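PDB 4FTD: uncharacterized protein, which is of unknown function but pairs an immunoglobulin-like domain with a six-bladed beta-propeller and is possibly involved in carbohydrate metabolism. Local coordinates for residues I20-A25 / Y101-R106; G145-V150 / K176-D181; N258-F263 / D309-S314; S314-P319 / C356-G361; Y416-E419 / K425-K428. All coordinates share one frame; numbering follows the deposited sequence. Where two conformers were deposited one is given.

The five contacts follow one another along the chain; none nests in or crosses another. Contact 1 closes a 75-residue loop within the N-terminal immunoglobulin-like domain, its centre about 37 Å or more from every other contact centre. The rest lie in the six-bladed propeller. Contact 2 returns after 25 residues to the same blade. Contact 3 spans 45 residues and links the blade of strand 259-264 to the next, that of strand 311-315. Contact 4 shares S314 with it and, over 36 residues, reaches the following blade at 356-361. Contact 5 closes a five-residue hairpin loop in the closing blade. It touches contact 2 where Y417 CG lies 3.9 Å from G145 CA.

Contact 1. Residues I20-A25 / Y101-R106; sequences IKILNA and YLMKVR
I20 and I22 meet M103 and V105 in the hydrophobic core of the immunoglobulin-like domain. The axes of strand 20-22 and strand 101-106 approach only to 11.1 Å, and no hydrogen bond joins them. The contact is made by side chains that bridge the interior of the immunoglobulin-like domain. The strands run in the same general direction, 33° apart. I20 faces M103, and I22 faces V105. All four residues are buried.

I20 sends its longer branch inward. CG1 is anti to the backbone N (chi1 -167°), and the next bond is also extended. CD1 is therefore carried far from the strand and meets the selenium of M103 at 3.9 Å. The two side chains cross obliquely. The chain of M103, present as selenomethionine, runs straight as far as SE and then bends at chi3 (132°). The bend turns the methyl CE away from I20 and toward I22, where it lies a loose 4.4 Å from CG1. One side chain thus serves both isoleucines.

I44 of strand 43-45 touches both I20 and M103 and helps to fill the space around them. L90 adds to the packing on I20, and F46 packs on M103. The carbonyl O of M103 accepts a hydrogen bond from the hydroxyl of Y77, which V105 also touches.

I22 and V105 meet tip to tip, with I22 CD1 4.2 Å from V105 CG2.

Contact 2. Residues G145-V150 / K176-D181; sequences GEHVLV and KPIMLD
The imidazole of H147 meets I178 obliquely. The terminal methyl CD1 of I178 approaches the CD2/NE2 side of the ring and comes 4.2 Å from ring atom CD2 of H147. This is a light van der Waals touch. On the backbone, D144 OD1 accepts from the N of both E146 and H147.

Two residues along each segment, L149 meets L180. Their side chains cross at about a right angle, and the CD1 methyls are 4.2 Å apart. L149 has CG anti to its N (chi1 164°), and this swings the branch over toward L180. L180 has CG beside its own N instead (chi1 -68°), with CD1 extended toward L149. Both leucines are buried, while H147 and I178 are partly exposed.

No hydrogen bond links the segments, because strand 163-166 runs between them. L164 of that strand pairs by backbone with I178 and also packs against L149. The side chains of 147-150 and 176-181 meet across one face of that middle strand. The arrangement is that of the second strand and the fourth strand, with the residue just after it, in a four-stranded antiparallel blade of a beta-propeller.

Contact 3. Residues N258-F263 / D309-S314; sequences NGFIFF and DQYLWS
Y311 reaches across to F260 and F262 with one side of its ring and its hydroxyl. Its CB points toward the other segment, with CG beside the backbone N (chi1 -62°). CD2 comes first, 3.9 Å from F262 CE1. CE2 lies closer to the same atom, at 3.7 Å, and is 4.0 Å from F262 CZ. At the tip, OH sits at the edge of the F260 ring, near its plane, 3.5 Å from CD2.

The F262 pair is an offset edge-to-face stack. The edge of F262 points at one face of Y311, the centroids are 5.5 Å apart and the planes stand at 72°. V302, on the neighbouring strand 300-304, touches both rings. F260 also has a cation-pi partner in K273.

The two segments are second strands of adjacent propeller blades, so the aromatic cluster fills the seam between blades. A leucine in place of Y311 would probably deprive the F262 edge of its pi face and open a gap beside F260.

Chemically, the contact is aromatic and dispersive, with no hydrogen bond across it. The approach of F260 CD2 to Y311 OH is a close polar-aromatic touch. The C-H edge of F262 meets pi electrons and is likely to gain weak electrostatic attraction.

Contact 4. Residues S314-P319 / C356-G361; sequences SGIRVP and CTAGQG
I316 sits in a type I turn from G315 to V318 and faces A358 and Q360, where a different strand has just ended. The turn is the tight link between strands 311-315 and 318-323 of one blade. G315 N donates to V318 O at 3.0 Å, while the return bond from V318 N to G315 O is weak. Opposite, strand 350-357 gives way to an irregular run. G359 takes positive phi and psi, where a CB would jam against the carbonyl O of A358. The backbones come nearest at I316 and Q360, with CA atoms 7.0 Å apart, and no hydrogen bond joins them.

I316 does most of the touching. Its CG1 lies beside the backbone N (chi1 -60°), and the next bond is also turned (chi2 -57°). This brings CD1 against both A358 CB and Q360 CB. CD1 is 3.4 Å from A358 CB, tighter than usual for two carbons, and 3.6 Å from Q360 CB. I316 CG1 supports the second contact, 3.7 Å from Q360 CB.

Q360 crosses I316 at about a right angle. It offers only its aliphatic part, because the chain bends at chi2 (67°) and leads the amide away. That amide is held by A410 N at OE1 and by G408 O at NE2. R435 binds the carbonyls of A358 and G359.

The chemistry is thus divided. Apolar methyl and methylene groups close the join between adjacent propeller blades, and the polar groups of 358-360 are tied to other parts of the propeller. The snug fit round CD1 probably limits how far I316 can turn.

Contact 5. Residues Y416-E419 / K425-K428; sequences YYIE and KDAK
The carbonyl O of E419 is gripped by two backbone donors, A427 N at 2.8 Å and K428 N at 3.1 Å. The first lies in the carbonyl plane. The second is tilted 22° from it. E419 N donates to K428 O at 2.8 Å, in a fairly straight bond (160°). I418 CA adds a C-H...O contact to the same oxygen.

The side chains of E419 and K428 leave the sheet on one face. Their CB atoms are 3.7 Å apart, and the chains pass at a slant. In the conformer described, a bend at chi3 (79°) brings K428 NZ within 3.3 Å of E419 OE1, a salt bridge with a weak hydrogen bond. A second conformer makes this link tentative. The stronger partner of K428 NZ is E444. An alanine in place of E419 would probably leave K428 with one carboxylate fewer nearby.

I418 CG2 rests 3.5 Å from D426 OD1. That carboxylate is held by K420 and N348 N.

Two residues facing one make this a classic beta bulge. It lies near the turn of hairpin 412-420/426-435, in the blade where the propeller's first strand, 120-125, joins its last three strands, the Velcro closure of beta-propellers.

Contact 1. Residues I20-A25 / Y101-R106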
# COMPACT_ATOMS: atom_id res chain seq x y z
N ILE A 20 -42.11 15.24 -0.02
CA ILE A 20 -42.29 14.25 -1.08
C ILE A 20 -41.53 12.96 -0.69
O ILE A 20 -40.47 12.99 -0.04
CB ILE A 20 -41.83 14.84 -2.45
CG1 ILE A 20 -42.30 13.94 -3.62
CG2 ILE A 20 -40.33 15.17 -2.42
CD1 ILE A 20 -42.19 14.54 -5.01
N LYS A 21 -42.13 11.84 -1.03
CA LYS A 21 -41.53 10.53 -0.87
C LYS A 21 -41.83 9.65 -2.05
O LYS A 21 -42.91 9.78 -2.68
CB LYS A 21 -41.93 9.82 0.43
CG LYS A 21 -43.16 10.28 1.16
CD LYS A 21 -43.47 9.34 2.33
CE LYS A 21 -44.39 9.98 3.36
NZ LYS A 21 -44.92 9.00 4.37
N ILE A 22 -40.87 8.79 -2.35
CA ILE A 22 -41.05 7.67 -3.29
C ILE A 22 -41.50 6.49 -2.41
O ILE A 22 -40.88 6.20 -1.40
CB ILE A 22 -39.77 7.35 -4.05
CG1 ILE A 22 -39.44 8.45 -5.07
CG2 ILE A 22 -39.85 5.98 -4.76
CD1 ILE A 22 -37.99 8.41 -5.50
N LEU A 23 -42.60 5.85 -2.76
CA LEU A 23 -43.16 4.79 -1.92
C LEU A 23 -42.69 3.38 -2.31
O LEU A 23 -42.79 2.45 -1.52
CB LEU A 23 -44.69 4.86 -1.98
CG LEU A 23 -45.37 6.17 -1.59
CD1 LEU A 23 -46.86 6.02 -1.97
CD2 LEU A 23 -45.21 6.47 -0.09
N ASN A 24 -42.10 3.23 -3.50
CA ASN A 24 -41.83 1.88 -4.02
C ASN A 24 -40.42 1.66 -4.59
O ASN A 24 -40.25 1.07 -5.66
CB ASN A 24 -42.93 1.49 -5.03
CG ASN A 24 -42.94 2.34 -6.28
OD1 ASN A 24 -42.41 3.45 -6.29
ND2 ASN A 24 -43.61 1.86 -7.33
N ALA A 25 -39.41 2.09 -3.83
CA ALA A 25 -37.99 1.86 -4.17
C ALA A 25 -37.62 0.44 -3.75
O ALA A 25 -38.42 -0.25 -3.12
CB ALA A 25 -37.08 2.89 -3.48
N TYR A 101 -40.63 21.70 -10.59
CA TYR A 101 -39.46 21.31 -9.82
C TYR A 101 -38.70 20.30 -10.69
O TYR A 101 -39.32 19.50 -11.39
CB TYR A 101 -39.90 20.62 -8.51
CG TYR A 101 -40.51 21.56 -7.49
CD1 TYR A 101 -41.87 21.88 -7.53
CD2 TYR A 101 -39.75 22.09 -6.46
CE1 TYR A 101 -42.43 22.72 -6.58
CE2 TYR A 101 -40.31 22.94 -5.52
CZ TYR A 101 -41.66 23.25 -5.59
OH TYR A 101 -42.24 24.09 -4.67
N LEU A 102 -37.37 20.36 -10.64
CA LEU A 102 -36.51 19.39 -11.32
C LEU A 102 -36.18 18.28 -10.32
O LEU A 102 -35.45 18.50 -9.34
CB LEU A 102 -35.23 20.06 -11.84
CG LEU A 102 -35.41 20.74 -13.19
CD1 LEU A 102 -34.11 21.41 -13.63
CD2 LEU A 102 -35.89 19.68 -14.19
N MSE A 103 -36.73 17.10 -10.58
CA MSE A 103 -36.62 15.98 -9.66
C MSE A 103 -35.62 14.96 -10.16
O MSE A 103 -35.84 14.35 -11.19
CB MSE A 103 -37.98 15.34 -9.42
CG MSE A 103 -37.93 14.19 -8.44
SE MSE A 103 -39.71 13.58 -7.89
CE MSE A 103 -39.49 11.58 -8.14
N LYS A 104 -34.54 14.76 -9.39
CA LYS A 104 -33.45 13.86 -9.77
C LYS A 104 -33.50 12.57 -8.96
O LYS A 104 -33.60 12.60 -7.73
CB LYS A 104 -32.09 14.54 -9.56
CG LYS A 104 -30.89 13.74 -10.10
CD LYS A 104 -29.57 14.36 -9.66
CE LYS A 104 -29.33 15.71 -10.32
NZ LYS A 104 -28.02 16.26 -9.91
N VAL A 105 -33.47 11.44 -9.67
CA VAL A 105 -33.40 10.12 -9.06
C VAL A 105 -32.06 9.49 -9.49
O VAL A 105 -31.71 9.55 -10.68
CB VAL A 105 -34.59 9.21 -9.43
CG1 VAL A 105 -34.36 7.81 -8.90
CG2 VAL A 105 -35.91 9.76 -8.88
N ARG A 106 -31.36 8.90 -8.52
CA ARG A 106 -30.01 8.36 -8.69
C ARG A 106 -29.89 6.91 -8.21
O ARG A 106 -30.54 6.54 -7.23
CB ARG A 106 -29.05 9.22 -7.88
CG ARG A 106 -29.01 10.66 -8.35
CD ARG A 106 -28.10 11.49 -7.48
NE ARG A 106 -28.64 11.63 -6.13
CZ ARG A 106 -27.92 11.79 -5.02
NH1 ARG A 106 -26.60 11.80 -5.07
NH2 ARG A 106 -28.53 11.90 -3.85

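Contact 2. Residues G145-V150 / K176-D181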
# COMPACT_ATOMS: atom_id res chain seq x y z
N GLY A 145 2.34 -5.29 11.28
CA GLY A 145 1.06 -5.01 11.93
C GLY A 145 1.13 -5.14 13.44
O GLY A 145 0.40 -4.47 14.14
N GLU A 146 1.99 -6.03 13.93
CA GLU A 146 2.12 -6.29 15.36
C GLU A 146 3.36 -5.57 15.89
O GLU A 146 3.31 -4.98 16.95
CB GLU A 146 2.20 -7.79 15.60
CG GLU A 146 2.25 -8.15 17.08
CD GLU A 146 2.39 -9.65 17.35
OE1 GLU A 146 2.78 -10.43 16.44
OE2 GLU A 146 2.10 -10.04 18.51
N HIS A 147 4.48 -5.64 15.16
CA HIS A 147 5.69 -4.93 15.54
C HIS A 147 6.30 -4.15 14.38
O HIS A 147 6.07 -4.45 13.24
CB HIS A 147 6.79 -5.90 15.98
CG HIS A 147 6.44 -6.73 17.18
ND1 HIS A 147 5.99 -8.02 17.07
CD2 HIS A 147 6.47 -6.44 18.50
CE1 HIS A 147 5.78 -8.51 18.28
NE2 HIS A 147 6.06 -7.56 19.16
N VAL A 148 7.16 -3.22 14.75
CA VAL A 148 8.16 -2.61 13.87
C VAL A 148 9.54 -3.17 14.34
O VAL A 148 9.84 -3.15 15.51
CB VAL A 148 8.16 -1.10 13.95
CG1 VAL A 148 9.39 -0.46 13.24
CG2 VAL A 148 6.83 -0.59 13.38
N LEU A 149 10.31 -3.71 13.41
CA LEU A 149 11.69 -4.15 13.63
C LEU A 149 12.60 -3.01 13.20
O LEU A 149 12.42 -2.47 12.11
CB LEU A 149 11.98 -5.40 12.79
CG LEU A 149 13.45 -5.82 12.56
CD1 LEU A 149 14.06 -6.25 13.90
CD2 LEU A 149 13.57 -6.90 11.46
N VAL A 150 13.54 -2.61 14.07
CA VAL A 150 14.52 -1.59 13.80
C VAL A 150 15.88 -2.26 13.85
O VAL A 150 16.23 -2.85 14.88
CB VAL A 150 14.46 -0.45 14.82
CG1 VAL A 150 15.52 0.57 14.43
CG2 VAL A 150 13.04 0.12 14.84
N LYS A 176 9.04 1.68 23.50
CA LYS A 176 9.49 0.64 24.43
C LYS A 176 10.18 -0.51 23.66
O LYS A 176 9.54 -1.50 23.33
CB LYS A 176 8.29 0.13 25.22
CG LYS A 176 7.57 1.26 26.00
CD LYS A 176 6.27 0.82 26.67
CE LYS A 176 6.50 0.02 27.94
NZ LYS A 176 5.22 -0.22 28.67
N PRO A 177 11.50 -0.37 23.41
CA PRO A 177 12.27 -1.36 22.68
C PRO A 177 12.31 -2.73 23.30
O PRO A 177 12.53 -2.88 24.49
CB PRO A 177 13.68 -0.75 22.62
CG PRO A 177 13.43 0.73 22.71
CD PRO A 177 12.30 0.85 23.66
N ILE A 178 12.05 -3.74 22.49
CA ILE A 178 12.14 -5.11 22.91
C ILE A 178 13.41 -5.55 22.19
O ILE A 178 13.39 -5.77 20.96
CB ILE A 178 10.91 -5.90 22.46
CG1 ILE A 178 9.60 -5.32 23.06
CG2 ILE A 178 11.05 -7.37 22.83
CD1 ILE A 178 8.38 -5.57 22.16
N MSE A 179 14.53 -5.66 22.89
CA MSE A 179 15.78 -6.11 22.24
C MSE A 179 15.82 -7.62 21.93
O MSE A 179 15.50 -8.46 22.76
CB MSE A 179 17.03 -5.74 23.08
CG MSE A 179 17.76 -4.43 22.52
SE MSE A 179 16.63 -2.97 23.09
CE MSE A 179 17.50 -1.42 22.15
N LEU A 180 16.20 -7.96 20.71
CA LEU A 180 16.46 -9.31 20.35
C LEU A 180 17.68 -9.85 21.04
O LEU A 180 18.65 -9.12 21.26
CB LEU A 180 16.67 -9.36 18.83
CG LEU A 180 15.44 -9.07 17.96
CD1 LEU A 180 15.87 -8.97 16.48
CD2 LEU A 180 14.33 -10.14 18.11
N ASP A 181 17.68 -11.15 21.32
CA ASP A 181 18.88 -11.84 21.78
C ASP A 181 19.85 -11.90 20.63
O ASP A 181 19.54 -12.51 19.61
CB ASP A 181 18.50 -13.24 22.28
CG ASP A 181 19.67 -14.02 22.83
OD1 ASP A 181 20.84 -13.63 22.67
OD2 ASP A 181 19.39 -15.07 23.44

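Contact 3. Residues N258-F263 / D309-S314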
# COMPACT_ATOMS: atom_id res chain seq x y z
N ASN A 258 8.69 -20.49 2.21
CA ASN A 258 9.35 -20.75 0.93
C ASN A 258 9.50 -19.51 0.09
O ASN A 258 8.54 -18.74 -0.06
CB ASN A 258 8.56 -21.76 0.13
CG ASN A 258 8.47 -23.09 0.82
OD1 ASN A 258 9.38 -23.48 1.55
ND2 ASN A 258 7.37 -23.78 0.63
N GLY A 259 10.68 -19.37 -0.50
CA GLY A 259 10.91 -18.31 -1.47
C GLY A 259 12.39 -18.06 -1.70
O GLY A 259 13.22 -18.98 -1.72
N PHE A 260 12.72 -16.79 -1.86
CA PHE A 260 14.09 -16.36 -2.22
C PHE A 260 14.40 -15.05 -1.51
O PHE A 260 13.53 -14.21 -1.36
CB PHE A 260 14.15 -16.03 -3.69
CG PHE A 260 13.92 -17.20 -4.57
CD1 PHE A 260 14.86 -18.22 -4.63
CD2 PHE A 260 12.74 -17.32 -5.32
CE1 PHE A 260 14.65 -19.34 -5.46
CE2 PHE A 260 12.52 -18.44 -6.13
CZ PHE A 260 13.47 -19.45 -6.20
N ILE A 261 15.66 -14.87 -1.15
CA ILE A 261 16.14 -13.60 -0.70
C ILE A 261 17.09 -13.08 -1.83
O ILE A 261 18.03 -13.78 -2.26
CB ILE A 261 16.87 -13.68 0.62
CG1 ILE A 261 16.04 -14.47 1.65
CG2 ILE A 261 17.19 -12.24 1.12
CD1 ILE A 261 16.81 -15.05 2.83
N PHE A 262 16.87 -11.86 -2.27
CA PHE A 262 17.71 -11.25 -3.29
C PHE A 262 18.65 -10.24 -2.61
O PHE A 262 18.17 -9.33 -1.92
CB PHE A 262 16.87 -10.51 -4.31
CG PHE A 262 16.00 -11.41 -5.17
CD1 PHE A 262 14.70 -11.73 -4.80
CD2 PHE A 262 16.47 -11.86 -6.39
CE1 PHE A 262 13.90 -12.50 -5.62
CE2 PHE A 262 15.69 -12.69 -7.18
CZ PHE A 262 14.40 -12.99 -6.79
N PHE A 263 19.94 -10.35 -2.91
CA PHE A 263 20.95 -9.48 -2.33
C PHE A 263 21.78 -8.87 -3.45
O PHE A 263 22.57 -9.57 -4.09
CB PHE A 263 21.88 -10.23 -1.43
CG PHE A 263 21.26 -10.81 -0.19
CD1 PHE A 263 20.92 -10.03 0.90
CD2 PHE A 263 21.10 -12.19 -0.08
CE1 PHE A 263 20.48 -10.61 2.08
CE2 PHE A 263 20.68 -12.78 1.06
CZ PHE A 263 20.37 -12.00 2.16
N ASP A 309 4.76 -16.10 -10.40
CA ASP A 309 6.20 -16.33 -10.70
C ASP A 309 6.94 -15.06 -11.23
O ASP A 309 8.05 -15.16 -11.76
CB ASP A 309 6.38 -17.57 -11.63
CG ASP A 309 5.56 -17.48 -12.96
OD1 ASP A 309 4.85 -16.47 -13.23
OD2 ASP A 309 5.59 -18.45 -13.75
N GLN A 310 6.32 -13.88 -11.09
CA GLN A 310 6.92 -12.61 -11.51
C GLN A 310 7.19 -11.68 -10.34
O GLN A 310 6.61 -11.81 -9.27
CB GLN A 310 6.03 -11.90 -12.48
CG GLN A 310 5.75 -12.69 -13.74
CD GLN A 310 4.83 -11.93 -14.67
OE1 GLN A 310 3.82 -11.36 -14.22
NE2 GLN A 310 5.18 -11.89 -15.97
N TYR A 311 8.11 -10.75 -10.56
CA TYR A 311 8.65 -9.85 -9.52
C TYR A 311 8.74 -8.45 -10.07
O TYR A 311 8.75 -8.25 -11.30
CB TYR A 311 10.07 -10.30 -9.10
CG TYR A 311 10.12 -11.69 -8.50
CD1 TYR A 311 9.93 -12.84 -9.30
CD2 TYR A 311 10.33 -11.86 -7.14
CE1 TYR A 311 9.94 -14.10 -8.73
CE2 TYR A 311 10.36 -13.13 -6.57
CZ TYR A 311 10.17 -14.24 -7.37
OH TYR A 311 10.16 -15.48 -6.78
N LEU A 312 8.83 -7.47 -9.16
CA LEU A 312 9.05 -6.10 -9.55
C LEU A 312 10.44 -5.74 -9.06
O LEU A 312 10.79 -5.97 -7.93
CB LEU A 312 7.99 -5.16 -8.99
CG LEU A 312 6.55 -5.27 -9.45
CD1 LEU A 312 5.78 -4.15 -8.77
CD2 LEU A 312 6.47 -5.17 -10.98
N TRP A 313 11.26 -5.22 -9.97
CA TRP A 313 12.59 -4.75 -9.66
C TRP A 313 12.63 -3.25 -9.87
O TRP A 313 12.13 -2.75 -10.87
CB TRP A 313 13.57 -5.42 -10.61
CG TRP A 313 14.99 -4.94 -10.57
CD1 TRP A 313 15.70 -4.51 -9.48
CD2 TRP A 313 15.92 -4.93 -11.66
NE1 TRP A 313 16.98 -4.19 -9.82
CE2 TRP A 313 17.16 -4.47 -11.14
CE3 TRP A 313 15.82 -5.25 -13.02
CZ2 TRP A 313 18.29 -4.31 -11.94
CZ3 TRP A 313 16.96 -5.10 -13.83
CH2 TRP A 313 18.18 -4.64 -13.28
N SER A 314 13.18 -2.54 -8.90
CA SER A 314 13.50 -1.14 -9.07
C SER A 314 14.74 -0.75 -8.28
O SER A 314 15.24 -1.51 -7.40
CB SER A 314 12.31 -0.22 -8.74
OG SER A 314 12.18 -0.00 -7.34

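Contact 4. Residues S314-P319 / C356-G361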
# COMPACT_ATOMS: atom_id res chain seq x y z
N SER A 314 13.18 -2.54 -8.90
CA SER A 314 13.50 -1.14 -9.07
C SER A 314 14.74 -0.75 -8.28
O SER A 314 15.24 -1.51 -7.40
CB SER A 314 12.31 -0.22 -8.74
OG SER A 314 12.18 -0.00 -7.34
N GLY A 315 15.24 0.43 -8.64
CA GLY A 315 16.44 1.03 -8.06
C GLY A 315 16.46 2.53 -8.32
O GLY A 315 15.52 3.11 -8.89
N ILE A 316 17.55 3.16 -7.92
CA ILE A 316 17.68 4.61 -7.99
C ILE A 316 17.46 5.14 -9.39
O ILE A 316 16.70 6.08 -9.57
CB ILE A 316 19.01 5.11 -7.33
CG1 ILE A 316 19.07 4.70 -5.84
CG2 ILE A 316 19.11 6.62 -7.44
CD1 ILE A 316 17.90 5.17 -4.97
N ARG A 317 18.10 4.51 -10.36
CA ARG A 317 17.92 4.86 -11.78
C ARG A 317 17.36 3.69 -12.61
O ARG A 317 17.65 3.57 -13.80
CB ARG A 317 19.24 5.39 -12.38
CG ARG A 317 19.69 6.71 -11.76
CD ARG A 317 20.99 7.19 -12.39
NE ARG A 317 22.09 6.28 -12.13
CZ ARG A 317 22.74 6.17 -10.96
NH1 ARG A 317 22.42 6.91 -9.90
NH2 ARG A 317 23.72 5.30 -10.84
N VAL A 318 16.58 2.82 -11.96
CA VAL A 318 15.86 1.73 -12.61
C VAL A 318 14.38 1.92 -12.25
O VAL A 318 13.97 1.68 -11.09
CB VAL A 318 16.35 0.31 -12.21
CG1 VAL A 318 15.44 -0.74 -12.87
CG2 VAL A 318 17.83 0.08 -12.61
N PRO A 319 13.56 2.38 -13.21
CA PRO A 319 12.11 2.44 -12.99
C PRO A 319 11.57 1.06 -12.64
O PRO A 319 12.18 0.07 -13.02
CB PRO A 319 11.54 2.86 -14.36
CG PRO A 319 12.68 3.36 -15.13
CD PRO A 319 13.91 2.71 -14.60
N CYS A 356 8.76 3.29 -1.69
CA CYS A 356 9.34 4.42 -0.95
C CYS A 356 10.38 5.06 -1.82
O CYS A 356 11.26 4.36 -2.36
CB CYS A 356 9.96 3.99 0.40
SG CYS A 356 10.46 5.38 1.44
N THR A 357 10.33 6.38 -1.99
CA THR A 357 11.36 7.02 -2.82
C THR A 357 12.60 7.23 -1.91
O THR A 357 12.46 7.64 -0.77
CB THR A 357 10.86 8.31 -3.50
OG1 THR A 357 10.47 9.17 -2.46
CG2 THR A 357 9.66 8.03 -4.52
N ALA A 358 13.80 6.93 -2.43
CA ALA A 358 15.03 6.81 -1.60
C ALA A 358 15.76 8.11 -1.31
O ALA A 358 16.07 8.45 -0.14
CB ALA A 358 15.97 5.80 -2.25
N GLY A 359 16.08 8.87 -2.36
CA GLY A 359 16.91 10.05 -2.16
C GLY A 359 18.38 9.72 -1.96
O GLY A 359 18.97 10.10 -0.95
N GLN A 360 18.98 9.08 -2.96
CA GLN A 360 20.39 8.64 -2.91
C GLN A 360 21.24 9.67 -3.58
O GLN A 360 21.07 9.92 -4.76
CB GLN A 360 20.54 7.29 -3.64
CG GLN A 360 21.95 6.71 -3.73
CD GLN A 360 22.51 6.28 -2.38
OE1 GLN A 360 21.79 6.17 -1.42
NE2 GLN A 360 23.81 6.06 -2.32
N GLY A 361 22.12 10.31 -2.81
CA GLY A 361 23.03 11.34 -3.28
C GLY A 361 22.55 12.65 -2.70
O GLY A 361 21.34 12.94 -2.72

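Contact 5. Residues Y416-E419 / K425-K428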
# COMPACT_ATOMS: atom_id res chain seq x y z
N TYR A 416 3.29 -3.80 4.47
CA TYR A 416 1.87 -3.52 4.69
C TYR A 416 1.23 -4.63 5.44
O TYR A 416 1.77 -5.73 5.49
CB TYR A 416 1.16 -3.31 3.34
CG TYR A 416 1.08 -4.55 2.49
CD1 TYR A 416 2.12 -4.89 1.61
CD2 TYR A 416 -0.04 -5.39 2.55
CE1 TYR A 416 2.03 -6.05 0.83
CE2 TYR A 416 -0.12 -6.54 1.78
CZ TYR A 416 0.91 -6.84 0.93
OH TYR A 416 0.82 -7.95 0.19
N TYR A 417 0.05 -4.34 5.98
CA TYR A 417 -0.78 -5.27 6.71
C TYR A 417 -2.26 -4.93 6.45
O TYR A 417 -2.65 -3.76 6.48
CB TYR A 417 -0.49 -5.15 8.21
CG TYR A 417 -1.44 -5.93 9.07
CD1 TYR A 417 -1.32 -7.31 9.16
CD2 TYR A 417 -2.44 -5.28 9.81
CE1 TYR A 417 -2.20 -8.04 9.96
CE2 TYR A 417 -3.32 -6.01 10.62
CZ TYR A 417 -3.19 -7.38 10.68
OH TYR A 417 -4.02 -8.11 11.47
N ILE A 418 -3.04 -5.96 6.18
CA ILE A 418 -4.49 -5.85 5.94
C ILE A 418 -5.25 -6.41 7.12
O ILE A 418 -5.07 -7.55 7.47
CB ILE A 418 -4.89 -6.58 4.65
CG1 ILE A 418 -4.24 -5.83 3.46
CG2 ILE A 418 -6.43 -6.65 4.52
CD1 ILE A 418 -4.41 -6.44 2.09
N GLU A 419 -6.08 -5.59 7.74
CA GLU A 419 -6.96 -6.05 8.81
C GLU A 419 -8.30 -6.49 8.19
O GLU A 419 -8.88 -5.75 7.37
CB GLU A 419 -7.15 -4.90 9.82
CG GLU A 419 -7.79 -5.27 11.16
CD GLU A 419 -7.79 -4.09 12.13
OE1 GLU A 419 -6.69 -3.71 12.61
OE2 GLU A 419 -8.87 -3.54 12.41
N LYS A 425 -13.78 -10.23 5.50
CA LYS A 425 -13.70 -9.21 4.46
C LYS A 425 -12.65 -8.15 4.84
O LYS A 425 -12.51 -7.78 6.02
CB LYS A 425 -15.07 -8.55 4.27
CG LYS A 425 -15.13 -7.58 3.10
CD LYS A 425 -16.45 -6.82 3.08
CE LYS A 425 -16.44 -5.70 2.06
NZ LYS A 425 -17.40 -4.65 2.46
N ASP A 426 -11.95 -7.62 3.84
CA ASP A 426 -10.95 -6.58 4.09
C ASP A 426 -11.63 -5.37 4.72
O ASP A 426 -12.73 -5.00 4.30
CB ASP A 426 -10.28 -6.14 2.80
CG ASP A 426 -9.43 -7.22 2.17
OD1 ASP A 426 -9.09 -8.22 2.84
OD2 ASP A 426 -9.06 -7.02 1.00
N ALA A 427 -10.99 -4.79 5.75
CA ALA A 427 -11.54 -3.65 6.50
C ALA A 427 -10.57 -2.47 6.60
O ALA A 427 -11.00 -1.33 6.45
CB ALA A 427 -11.94 -4.10 7.90
N LYS A 428 -9.29 -2.73 6.85
CA LYS A 428 -8.31 -1.67 7.05
C LYS A 428 -7.00 -2.00 6.32
O LYS A 428 -6.49 -3.11 6.45
CB LYS A 428 -8.07 -1.50 8.56
CG LYS A 428 -7.55 -0.14 9.00
CD LYS A 428 -7.64 0.03 10.52
CE LYS A 428 -6.51 -0.68 11.27
NZ LYS A 428 -6.56 -0.39 12.74